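Local coordinates for thioesterase domain-containing protein (Pseudomonas aeruginosa, PDB 1ZKI) that adopts the hotdog fold of the thioesterases and probably hydrolyses the thioester bond of acyl-CoA substrates, at residues Asn84-Val89 and Asp118-Lys123. Sequence-based numbering, arbitrary orientation.
Sequences NYIRAV and DKLVAK
In the antiparallel sheet of this hotdog fold, strand 76-85 pairs with the start of strand 119-130 and then gives way to a loop that stays alongside it. Asn84 and Lys123 form a hydrogen-bonded pair: Asn84 N reaches Lys123 O at 2.8 Å in a nearly straight bond, and Lys123 N returns to Asn84 O at 3.1 Å. Tyr85 and Ala122 follow as a non-hydrogen-bonded pair whose side chains lie on the helix 51-70 side, where the Tyr85 ring packs on Leu54 and Phe55 and its hydroxyl bonds to Gly51 O. The pairing ends beside a classic beta bulge, with Val121 and Ala122 both opposite Val114 of strand 107-116, the neighbour of 119-130 on its other side. Here Ile86 N, 31° off the carbonyl plane, gives Val121 O a 2.7 Å bond, and Arg87 N adds a weak one.

Around the bulge, side chains add to the contact. Ile86 CD1 presses on Leu120 CD2 at 3.4 Å, tight for two carbons; Ile86 also packs on His102 and Leu120 on Leu101, both of the second subunit. Val121, which also touches Leu54, meets Val89 methyl to methyl, CG2 to CG2 at 3.5 Å. Arg87 CG, between its backbone N and carbonyl carbon (chi1 60°), passes Leu120 O at 3.4 Å, and the chain, bent at chi3, brings the guanidinium to Lys119, whose CD lies over one face, 3.6 Å from Arg87 NH1 and offset toward the rim.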
loop_
_atom_site.group_PDB
_atom_site.type_symbol
_atom_site.label_atom_id
_atom_site.label_comp_id
_atom_site.label_asym_id
_atom_site.label_seq_id
_atom_site.Cartn_x
_atom_site.Cartn_y
_atom_site.Cartn_z
ATOM N N ASN A 84 -3.736 6.979 1.645
ATOM C CA ASN A 84 -4.582 7.100 2.839
ATOM C C ASN A 84 -3.953 8.105 3.766
ATOM O O ASN A 84 -2.743 8.072 3.987
ATOM C CB ASN A 84 -4.683 5.781 3.598
ATOM C CG ASN A 84 -5.851 4.959 3.157
ATOM O OD1 ASN A 84 -6.929 4.970 3.792
ATOM N ND2 ASN A 84 -5.672 4.266 2.064
ATOM N N TYR A 85 -4.786 8.972 4.324
ATOM C CA TYR A 85 -4.340 9.958 5.311
ATOM C C TYR A 85 -4.695 9.449 6.686
ATOM O O TYR A 85 -5.866 9.148 6.969
ATOM C CB TYR A 85 -5.041 11.291 5.055
ATOM C CG TYR A 85 -4.691 11.854 3.704
ATOM C CD1 TYR A 85 -3.451 12.460 3.497
ATOM C CD2 TYR A 85 -5.585 11.767 2.638
ATOM C CE1 TYR A 85 -3.100 12.977 2.241
ATOM C CE2 TYR A 85 -5.252 12.291 1.371
ATOM C CZ TYR A 85 -4.005 12.883 1.189
ATOM O OH TYR A 85 -3.676 13.408 -0.042
ATOM N N ILE A 86 -3.699 9.361 7.547
ATOM C CA ILE A 86 -3.927 8.693 8.830
ATOM C C ILE A 86 -4.049 9.691 9.968
ATOM O O ILE A 86 -4.983 9.609 10.781
ATOM C CB ILE A 86 -2.861 7.600 9.072
ATOM C CG1 ILE A 86 -3.181 6.420 8.132
ATOM C CG2 ILE A 86 -2.842 7.167 10.552
ATOM C CD1 ILE A 86 -2.024 5.528 7.823
ATOM N N ARG A 87 -3.114 10.628 10.054
ATOM C CA ARG A 87 -3.316 11.731 11.001
ATOM C C ARG A 87 -2.688 13.025 10.531
ATOM O O ARG A 87 -1.841 13.005 9.638
ATOM C CB ARG A 87 -2.759 11.371 12.363
ATOM C CG ARG A 87 -1.258 11.074 12.377
ATOM C CD ARG A 87 -0.868 10.733 13.811
ATOM N NE ARG A 87 -0.914 11.928 14.652
ATOM C CZ ARG A 87 -0.417 12.026 15.883
ATOM N NH1 ARG A 87 0.199 10.996 16.456
ATOM N NH2 ARG A 87 -0.500 13.187 16.521
ATOM N N ALA A 88 -3.112 14.126 11.154
ATOM C CA ALA A 88 -2.729 15.469 10.728
ATOM C C ALA A 88 -1.355 15.844 11.257
ATOM O O ALA A 88 -0.963 15.434 12.363
ATOM C CB ALA A 88 -3.756 16.493 11.216
ATOM N N VAL A 89 -0.651 16.660 10.481
ATOM C CA VAL A 89 0.645 17.211 10.869
ATOM C C VAL A 89 0.510 18.733 11.053
ATOM O O VAL A 89 0.082 19.424 10.146
ATOM C CB VAL A 89 1.723 16.922 9.781
ATOM C CG1 VAL A 89 3.069 17.581 10.143
ATOM C CG2 VAL A 89 1.894 15.435 9.584
ATOM N N ASP A 118 7.744 8.271 15.233
ATOM C CA ASP A 118 6.874 7.100 15.436
ATOM C C ASP A 118 5.388 7.396 15.162
ATOM O O ASP A 118 4.499 6.670 15.626
ATOM C CB ASP A 118 7.057 6.514 16.849
ATOM C CG ASP A 118 6.372 7.340 17.943
ATOM O OD1 ASP A 118 6.137 8.544 17.741
ATOM O OD2 ASP A 118 6.068 6.776 19.022
ATOM N N LYS A 119 5.125 8.468 14.422
ATOM C CA LYS A 119 3.767 8.772 13.995
ATOM C C LYS A 119 3.606 8.454 12.512
ATOM O O LYS A 119 4.274 9.061 11.669
ATOM C CB LYS A 119 3.413 10.235 14.271
ATOM C CG LYS A 119 3.767 10.728 15.687
ATOM C CD LYS A 119 3.558 12.226 15.739
ATOM C CE LYS A 119 4.391 12.860 16.829
ATOM N NZ LYS A 119 4.638 14.291 16.495
ATOM N N LEU A 120 2.716 7.511 12.189
ATOM C CA LEU A 120 2.372 7.258 10.787
ATOM C C LEU A 120 1.377 8.303 10.320
ATOM O O LEU A 120 0.277 8.426 10.881
ATOM C CB LEU A 120 1.804 5.845 10.595
ATOM C CG LEU A 120 1.433 5.455 9.165
ATOM C CD1 LEU A 120 2.617 5.507 8.214
ATOM C CD2 LEU A 120 0.791 4.045 9.139
ATOM N N VAL A 121 1.775 9.062 9.307
ATOM C CA VAL A 121 0.955 10.167 8.804
ATOM C C VAL A 121 0.141 9.760 7.572
ATOM O O VAL A 121 -1.055 10.101 7.462
ATOM C CB VAL A 121 1.842 11.403 8.481
ATOM C CG1 VAL A 121 1.057 12.482 7.710
ATOM C CG2 VAL A 121 2.421 11.981 9.799
ATOM N N ALA A 122 0.782 9.069 6.632
ATOM C CA ALA A 122 0.072 8.657 5.395
ATOM C C ALA A 122 0.738 7.421 4.811
ATOM O O ALA A 122 1.885 7.118 5.128
ATOM C CB ALA A 122 0.064 9.799 4.368
ATOM N N LYS A 123 -0.003 6.695 3.985
ATOM C CA LYS A 123 0.522 5.482 3.364
ATOM C C LYS A 123 -0.073 5.441 1.970
ATOM O O LYS A 123 -1.238 5.818 1.776
ATOM C CB LYS A 123 0.078 4.236 4.134
ATOM C CG LYS A 123 0.635 2.916 3.560
ATOM C CD LYS A 123 2.070 2.690 4.060
ATOM C CE LYS A 123 2.948 1.937 3.056
ATOM N NZ LYS A 123 2.702 0.498 3.020
#